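Local coordinates for protein BRIC1 (Synthetic construct, PDB 6FF6) that is a computationally designed repeat protein whose helices form a novel, corrugated architecture, with no natural function assigned to it, at residues Ile161-Ala164 with Ala165-Ile168; Leu210-Lys213 with Asp214-Glu218; Gln128-Phe131 with Asp132-Val136. All blocks are in the same frame, centred on the assembly; numbering follows the deposited sequence.

In the fold
The three contacts are two-turn segments on three helices of one Hpt-like region, and they come along the chain in the order contact 3 (helix 125-146), contact 1 (helix 155-174) and contact 2 (helix 203-224). Their centres lie 13 to 15 Å apart. Contact 3 touches both others: M133 CG packs 3.3 Å from F167 CE2 of contact 1, while D135 OD1 lies 3.0 Å from Q217 NE2 of contact 2, a probable hydrogen bond. Contacts 1 and 2 do not touch, their nearest atoms being about 6 Å apart. The three helices thus pack as one helical bundle, in which helix 125-146 touches both others and also meets the second subunit.

Contact 1: residues Ile161-Ala164 with Ala165-Ile168; sequences IFRA and AHFI
I168 folds back over the carbonyl of A164, its CG1 resting 3.3 Å from A164 O. This γ carbon stands beside the backbone N and opposite the carbonyl carbon (chi1 -59°), which turns the branch toward the preceding turn of the helix. The same A164 O accepts the amide of I168 at 3.1 Å from I168 N, and it is thus flanked by both the donor and the aliphatic chain of one residue. Three parallel bonds, A165 N to I161 O, H166 N to F162 O and F167 N to R163 O, complete the turn. The small A164 and A165 belong to its closely packed side: A164 lies on M141 of helix 125-146, while I161 and I168 reach helix 178-196. F162 is buried against E188 and D192 of that helix and has a cation-pi partner in R195. F167 leads away from the turn to M133 and, across the dimer interface, to the ring of Y78 of the second subunit.

The other flank is looser. R163, on the solvent side, curls so that H166 CD2 lies over one face of its guanidinium, 4.4 Å from R163 CZ. With R163 NH1 still 4.9 Å from H166 NE2, the two groups are neighbours without a polar bond. The imidazole is instead held through ND1, hydrogen-bonded to E188 OE2, whose negative charge probably eases the nearness of the arginine. A helix with small, aliphatic and aromatic residues turned inward and a polar outer side is characteristic of a helical bundle, here within an Hpt-like sequence family.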
loop_
_atom_site.group_PDB
_atom_site.type_symbol
_atom_site.label_atom_id
_atom_site.label_comp_id
_atom_site.label_asym_id
_atom_site.label_seq_id
_atom_site.Cartn_x
_atom_site.Cartn_y
_atom_site.Cartn_z
ATOM N N ILE A 161 -0.761 24.014 -12.600
ATOM C CA ILE A 161 -0.301 24.579 -11.339
ATOM C C ILE A 161 -1.329 24.193 -10.304
ATOM O O ILE A 161 -0.948 23.743 -9.221
ATOM C CB ILE A 161 -0.075 26.111 -11.405
ATOM C CG1 ILE A 161 0.962 26.488 -12.489
ATOM C CG2 ILE A 161 0.360 26.670 -10.036
ATOM C CD1 ILE A 161 0.809 27.904 -13.067
ATOM N N PHE A 162 -2.631 24.299 -10.664
ATOM C CA PHE A 162 -3.746 23.945 -9.787
ATOM C C PHE A 162 -3.646 22.515 -9.288
ATOM O O PHE A 162 -3.748 22.289 -8.084
ATOM C CB PHE A 162 -5.102 24.155 -10.483
ATOM C CG PHE A 162 -6.298 23.617 -9.721
ATOM C CD1 PHE A 162 -6.897 24.364 -8.714
ATOM C CD2 PHE A 162 -6.825 22.359 -10.014
ATOM C CE1 PHE A 162 -7.998 23.865 -8.013
ATOM C CE2 PHE A 162 -7.922 21.860 -9.308
ATOM C CZ PHE A 162 -8.501 22.616 -8.313
ATOM N N ARG A 163 -3.487 21.557 -10.209
ATOM C CA ARG A 163 -3.417 20.142 -9.863
ATOM C C ARG A 163 -2.193 19.803 -9.027
ATOM O O ARG A 163 -2.322 19.010 -8.094
ATOM C CB ARG A 163 -3.526 19.245 -11.109
ATOM C CG ARG A 163 -4.866 19.316 -11.863
ATOM C CD ARG A 163 -6.080 18.917 -11.035
ATOM N NE ARG A 163 -6.188 17.472 -10.853
ATOM C CZ ARG A 163 -7.316 16.851 -10.521
ATOM N NH1 ARG A 163 -8.435 17.541 -10.340
ATOM N NH2 ARG A 163 -7.335 15.530 -10.378
ATOM N N ALA A 164 -1.024 20.430 -9.326
ATOM C CA ALA A 164 0.206 20.229 -8.546
ATOM C C ALA A 164 -0.036 20.710 -7.089
ATOM O O ALA A 164 0.293 20.003 -6.137
ATOM C CB ALA A 164 1.368 20.978 -9.174
ATOM N N ALA A 165 -0.698 21.859 -6.928
ATOM C CA ALA A 165 -1.058 22.364 -5.609
ATOM C C ALA A 165 -2.054 21.418 -4.944
ATOM O O ALA A 165 -1.905 21.126 -3.753
ATOM C CB ALA A 165 -1.660 23.759 -5.723
ATOM N N HIS A 166 -3.050 20.926 -5.717
ATOM C CA HIS A 166 -4.067 19.990 -5.240
ATOM C C HIS A 166 -3.421 18.714 -4.693
ATOM O O HIS A 166 -3.841 18.227 -3.638
ATOM C CB HIS A 166 -5.071 19.653 -6.349
ATOM C CG HIS A 166 -6.139 18.689 -5.920
ATOM N ND1 HIS A 166 -7.176 19.081 -5.085
ATOM C CD2 HIS A 166 -6.293 17.380 -6.223
ATOM C CE1 HIS A 166 -7.928 18.006 -4.914
ATOM N NE2 HIS A 166 -7.439 16.957 -5.579
ATOM N N PHE A 167 -2.393 18.185 -5.396
ATOM C CA PHE A 167 -1.683 16.993 -4.935
ATOM C C PHE A 167 -0.993 17.249 -3.588
ATOM O O PHE A 167 -1.162 16.458 -2.650
ATOM C CB PHE A 167 -0.657 16.500 -5.968
ATOM C CG PHE A 167 0.248 15.395 -5.449
ATOM C CD1 PHE A 167 -0.217 14.084 -5.337
ATOM C CD2 PHE A 167 1.548 15.672 -5.034
ATOM C CE1 PHE A 167 0.610 13.073 -4.847
ATOM C CE2 PHE A 167 2.377 14.655 -4.554
ATOM C CZ PHE A 167 1.903 13.366 -4.466
ATOM N N ILE A 168 -0.217 18.353 -3.507
ATOM C CA ILE A 168 0.527 18.729 -2.311
ATOM C C ILE A 168 -0.413 18.896 -1.136
ATOM O O ILE A 168 -0.135 18.368 -0.066
ATOM C CB ILE A 168 1.444 19.941 -2.536
ATOM C CG1 ILE A 168 2.480 19.663 -3.668
ATOM C CG2 ILE A 168 2.162 20.273 -1.231
ATOM C CD1 ILE A 168 3.135 20.924 -4.297
#

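Contact 2: residues Leu210-Lys213 with Asp214-Glu218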
loop_
_atom_site.group_PDB
_atom_site.type_symbol
_atom_site.label_atom_id
_atom_site.label_comp_id
_atom_site.label_asym_id
_atom_site.label_seq_id
_atom_site.Cartn_x
_atom_site.Cartn_y
_atom_site.Cartn_z
ATOM N N LEU A 210 4.904 32.874 -6.316
ATOM C CA LEU A 210 6.308 32.454 -6.253
ATOM C C LEU A 210 6.805 32.480 -4.799
ATOM O O LEU A 210 7.548 31.591 -4.377
ATOM C CB LEU A 210 7.172 33.363 -7.164
ATOM C CG LEU A 210 8.730 33.330 -7.044
ATOM C CD1 LEU A 210 9.346 32.247 -7.926
ATOM C CD2 LEU A 210 9.339 34.686 -7.436
ATOM N N GLU A 211 6.376 33.497 -4.038
ATOM C CA GLU A 211 6.739 33.684 -2.639
ATOM C C GLU A 211 6.112 32.563 -1.823
ATOM O O GLU A 211 6.803 31.964 -0.988
ATOM C CB GLU A 211 6.260 35.047 -2.172
ATOM C CG GLU A 211 7.094 35.648 -1.058
ATOM C CD GLU A 211 6.663 37.055 -0.689
ATOM O OE1 GLU A 211 5.437 37.309 -0.629
ATOM O OE2 GLU A 211 7.552 37.906 -0.454
ATOM N N THR A 212 4.822 32.235 -2.125
ATOM C CA THR A 212 4.081 31.106 -1.532
ATOM C C THR A 212 4.878 29.822 -1.791
ATOM O O THR A 212 5.113 29.082 -0.833
ATOM C CB THR A 212 2.635 31.009 -2.077
ATOM O OG1 THR A 212 1.966 32.249 -1.892
ATOM C CG2 THR A 212 1.820 29.953 -1.391
ATOM N N LYS A 213 5.355 29.598 -3.065
ATOM C CA LYS A 213 6.176 28.428 -3.418
ATOM C C LYS A 213 7.376 28.309 -2.463
ATOM O O LYS A 213 7.596 27.255 -1.895
ATOM C CB LYS A 213 6.606 28.451 -4.911
ATOM C CG LYS A 213 7.456 27.253 -5.395
ATOM C CD LYS A 213 8.978 27.493 -5.192
ATOM C CE LYS A 213 9.810 26.221 -5.118
ATOM N NZ LYS A 213 11.173 26.470 -4.554
ATOM N N ASP A 214 8.125 29.390 -2.279
ATOM C CA ASP A 214 9.297 29.427 -1.392
ATOM C C ASP A 214 8.943 29.024 0.049
ATOM O O ASP A 214 9.668 28.223 0.679
ATOM C CB ASP A 214 9.984 30.810 -1.452
ATOM C CG ASP A 214 10.563 31.183 -2.822
ATOM O OD1 ASP A 214 10.786 30.268 -3.653
ATOM O OD2 ASP A 214 10.810 32.385 -3.057
ATOM N N ILE A 215 7.802 29.563 0.554
ATOM C CA ILE A 215 7.294 29.275 1.896
ATOM C C ILE A 215 6.927 27.786 1.991
ATOM O O ILE A 215 7.246 27.144 2.998
ATOM C CB ILE A 215 6.075 30.179 2.264
ATOM C CG1 ILE A 215 6.418 31.699 2.298
ATOM C CG2 ILE A 215 5.404 29.726 3.569
ATOM C CD1 ILE A 215 7.518 32.175 3.247
ATOM N N MET A 216 6.242 27.253 0.965
ATOM C CA MET A 216 5.829 25.849 0.915
ATOM C C MET A 216 7.039 24.903 0.920
ATOM O O MET A 216 6.989 23.861 1.572
ATOM C CB MET A 216 4.919 25.585 -0.286
ATOM C CG MET A 216 3.566 26.272 -0.175
ATOM S SD MET A 216 2.416 26.055 -1.574
ATOM C CE MET A 216 3.417 26.284 -2.912
ATOM N N GLN A 217 8.138 25.303 0.264
ATOM C CA GLN A 217 9.400 24.563 0.244
ATOM C C GLN A 217 10.024 24.531 1.645
ATOM O O GLN A 217 10.482 23.489 2.092
ATOM C CB GLN A 217 10.388 25.193 -0.745
ATOM C CG GLN A 217 11.639 24.326 -0.962
ATOM C CD GLN A 217 11.337 22.954 -1.558
ATOM O OE1 GLN A 217 10.790 22.839 -2.661
ATOM N NE2 GLN A 217 11.692 21.891 -0.842
ATOM N N GLU A 218 10.017 25.679 2.342
ATOM C CA GLU A 218 10.521 25.788 3.722
ATOM C C GLU A 218 9.656 24.936 4.655
ATOM O O GLU A 218 10.196 24.300 5.572
ATOM C CB GLU A 218 10.508 27.234 4.198
ATOM C CG GLU A 218 11.490 28.154 3.492
ATOM C CD GLU A 218 11.375 29.624 3.870
ATOM O OE1 GLU A 218 10.472 29.975 4.668
ATOM O OE2 GLU A 218 12.193 30.427 3.360
#
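M216 N donates to T212 O at 2.8 Å, the shortest of four backbone hydrogen bonds that carry this turn. Q217 N to K213 O follows at 3.0 Å, and D214 N and I215 N reach L210 O and E211 O in the same i to i+4 manner. Among the side chains the charged pair is K213 with D214: K213 NZ stands 3.9 Å from D214 OD1, a long salt bridge between consecutive residues. The lysine chain is bent at its second torsion (chi2 -89°), which carries it across the aspartate, and CD comes 3.7 Å from D214 OD1. The ammonium also has a weak, long ion pair with E142, so its charge is probably shared between two carboxylates. K213 and Q217 run side by side, pointing the same way, with NZ 4.1 Å from Q217 CB. The amide of Q217 is occupied elsewhere, NE2 being hydrogen-bonded to D135 and D221. E211 OE1 is hydrogen-bonded to the hydroxyl of Y236 on helix 231-247.

On the buried face T212 and M216 meet obliquely, T212 CG2 lying 3.9 Å from M216 SD. The threonine hydroxyl stays beside its own backbone N (chi1 -55°) and bonds L208 O one turn back, which presents the methyl to the thioether. Beyond the sulfur, M216 CE comes to 3.5 Å from K213 CA. Helices 178-196 and 231-247 cover T212, and L138 of helix 125-146 meets K213, M216 and Q217. Such an amphipathic turn, apolar toward neighbouring helices and charged along its flank, is typical of an all-helical bundle.

Contact 3: residues Gln128-Phe131 with Asp132-Val136; sequences QAFF and DMADV
F131 and D135, F130 and A134, A129 and M133, and Q128 and D132 are joined by four regular i to i+4 backbone hydrogen bonds, of which A134 N to F130 O is the shortest at 2.8 Å. Beside that bond the phenyl ring of F130 is laid along the helix: CG stands opposite the backbone N, beside the carbonyl carbon (chi1 165°), and the ring runs forward toward the next turn. The methyl of A134 sits over one face of this ring, CB 4.0 Å from F130 CE1 and 4.2 Å from F130 CZ. L220 of helix 203-224 touches both residues, and the F130 ring also meets that of F175 at about 35° between planes.

The turn lies on helix 125-146, in the second of two Hpt-like regions of the chain, and Hpt domains are helical bundles; here one flank packs against helices of its own chain and another against the second subunit. On the latter side D132 throws its carboxylate outward, with OD1 in a salt bridge to R114 of the second subunit, while A129 lies on M75 and M133 on M115 of that same chain. M133 CB stays near the preceding turn, 3.3 Å from A129 O, before its chain leads away.

D135 behaves differently from D132. Its CG is turned beside the backbone N (chi1 -81°), which swings the carboxylate back over the preceding turn, with CG 3.2 Å from F131 O. D135 OD2 lies 3.3 Å from that same carbonyl oxygen, an acceptor facing an acceptor. The salt bridge from OD2 to K224 and the hydrogen bond from OD1 to Q217 probably offset this crowding of oxygens.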
loop_
_atom_site.group_PDB
_atom_site.type_symbol
_atom_site.label_atom_id
_atom_site.label_comp_id
_atom_site.label_asym_id
_atom_site.label_seq_id
_atom_site.Cartn_x
_atom_site.Cartn_y
_atom_site.Cartn_z
ATOM N N GLN A 128 9.636 9.649 2.343
ATOM C CA GLN A 128 10.694 9.991 1.411
ATOM C C GLN A 128 10.211 10.141 -0.023
ATOM O O GLN A 128 10.604 11.111 -0.689
ATOM C CB GLN A 128 11.843 9.004 1.531
ATOM C CG GLN A 128 13.071 9.590 2.244
ATOM C CD GLN A 128 12.804 10.438 3.473
ATOM O OE1 GLN A 128 12.153 10.013 4.435
ATOM N NE2 GLN A 128 13.324 11.658 3.472
ATOM N N ALA A 129 9.321 9.234 -0.470
ATOM C CA ALA A 129 8.702 9.290 -1.787
ATOM C C ALA A 129 7.902 10.574 -1.884
ATOM O O ALA A 129 8.047 11.292 -2.862
ATOM C CB ALA A 129 7.814 8.077 -2.005
ATOM N N PHE A 130 7.170 10.937 -0.825
ATOM C CA PHE A 130 6.417 12.190 -0.792
ATOM C C PHE A 130 7.331 13.387 -0.869
ATOM O O PHE A 130 7.081 14.273 -1.680
ATOM C CB PHE A 130 5.502 12.268 0.452
ATOM C CG PHE A 130 4.985 13.668 0.740
ATOM C CD1 PHE A 130 4.078 14.287 -0.115
ATOM C CD2 PHE A 130 5.463 14.394 1.826
ATOM C CE1 PHE A 130 3.675 15.610 0.111
ATOM C CE2 PHE A 130 5.064 15.714 2.042
ATOM C CZ PHE A 130 4.150 16.304 1.204
ATOM N N PHE A 131 8.365 13.439 -0.005
ATOM C CA PHE A 131 9.305 14.569 0.046
ATOM C C PHE A 131 9.950 14.821 -1.342
ATOM O O PHE A 131 9.872 15.914 -1.876
ATOM C CB PHE A 131 10.338 14.395 1.195
ATOM C CG PHE A 131 9.760 14.604 2.586
ATOM C CD1 PHE A 131 8.905 15.674 2.854
ATOM C CD2 PHE A 131 10.100 13.757 3.636
ATOM C CE1 PHE A 131 8.360 15.865 4.142
ATOM C CE2 PHE A 131 9.551 13.945 4.913
ATOM C CZ PHE A 131 8.682 14.998 5.158
ATOM N N ASP A 132 10.479 13.767 -1.955
ATOM C CA ASP A 132 11.052 13.779 -3.294
ATOM C C ASP A 132 10.015 14.251 -4.347
ATOM O O ASP A 132 10.325 15.148 -5.132
ATOM C CB ASP A 132 11.610 12.370 -3.592
ATOM C CG ASP A 132 11.805 11.969 -5.041
ATOM O OD1 ASP A 132 12.132 12.852 -5.870
ATOM O OD2 ASP A 132 11.650 10.774 -5.342
ATOM N N MET A 133 8.812 13.643 -4.367
ATOM C CA MET A 133 7.734 14.030 -5.281
ATOM C C MET A 133 7.369 15.522 -5.144
ATOM O O MET A 133 7.365 16.241 -6.151
ATOM C CB MET A 133 6.483 13.163 -5.054
ATOM C CG MET A 133 5.277 13.639 -5.859
ATOM S SD MET A 133 4.412 12.355 -6.799
ATOM C CE MET A 133 5.670 11.666 -7.601
ATOM N N ALA A 134 7.062 15.975 -3.901
ATOM C CA ALA A 134 6.687 17.367 -3.612
ATOM C C ALA A 134 7.757 18.362 -4.038
ATOM O O ALA A 134 7.401 19.384 -4.607
ATOM C CB ALA A 134 6.338 17.551 -2.129
ATOM N N ASP A 135 9.053 18.059 -3.783
ATOM C CA ASP A 135 10.202 18.865 -4.213
ATOM C C ASP A 135 10.097 19.156 -5.731
ATOM O O ASP A 135 10.228 20.320 -6.150
ATOM C CB ASP A 135 11.522 18.099 -3.992
ATOM C CG ASP A 135 12.083 18.115 -2.600
ATOM O OD1 ASP A 135 11.756 19.044 -1.844
ATOM O OD2 ASP A 135 12.871 17.203 -2.269
ATOM N N VAL A 136 9.842 18.100 -6.532
ATOM C CA VAL A 136 9.720 18.179 -7.991
ATOM C C VAL A 136 8.489 18.980 -8.435
ATOM O O VAL A 136 8.607 19.849 -9.316
ATOM C CB VAL A 136 9.787 16.787 -8.657
ATOM C CG1 VAL A 136 9.621 16.894 -10.166
ATOM C CG2 VAL A 136 11.104 16.091 -8.322
#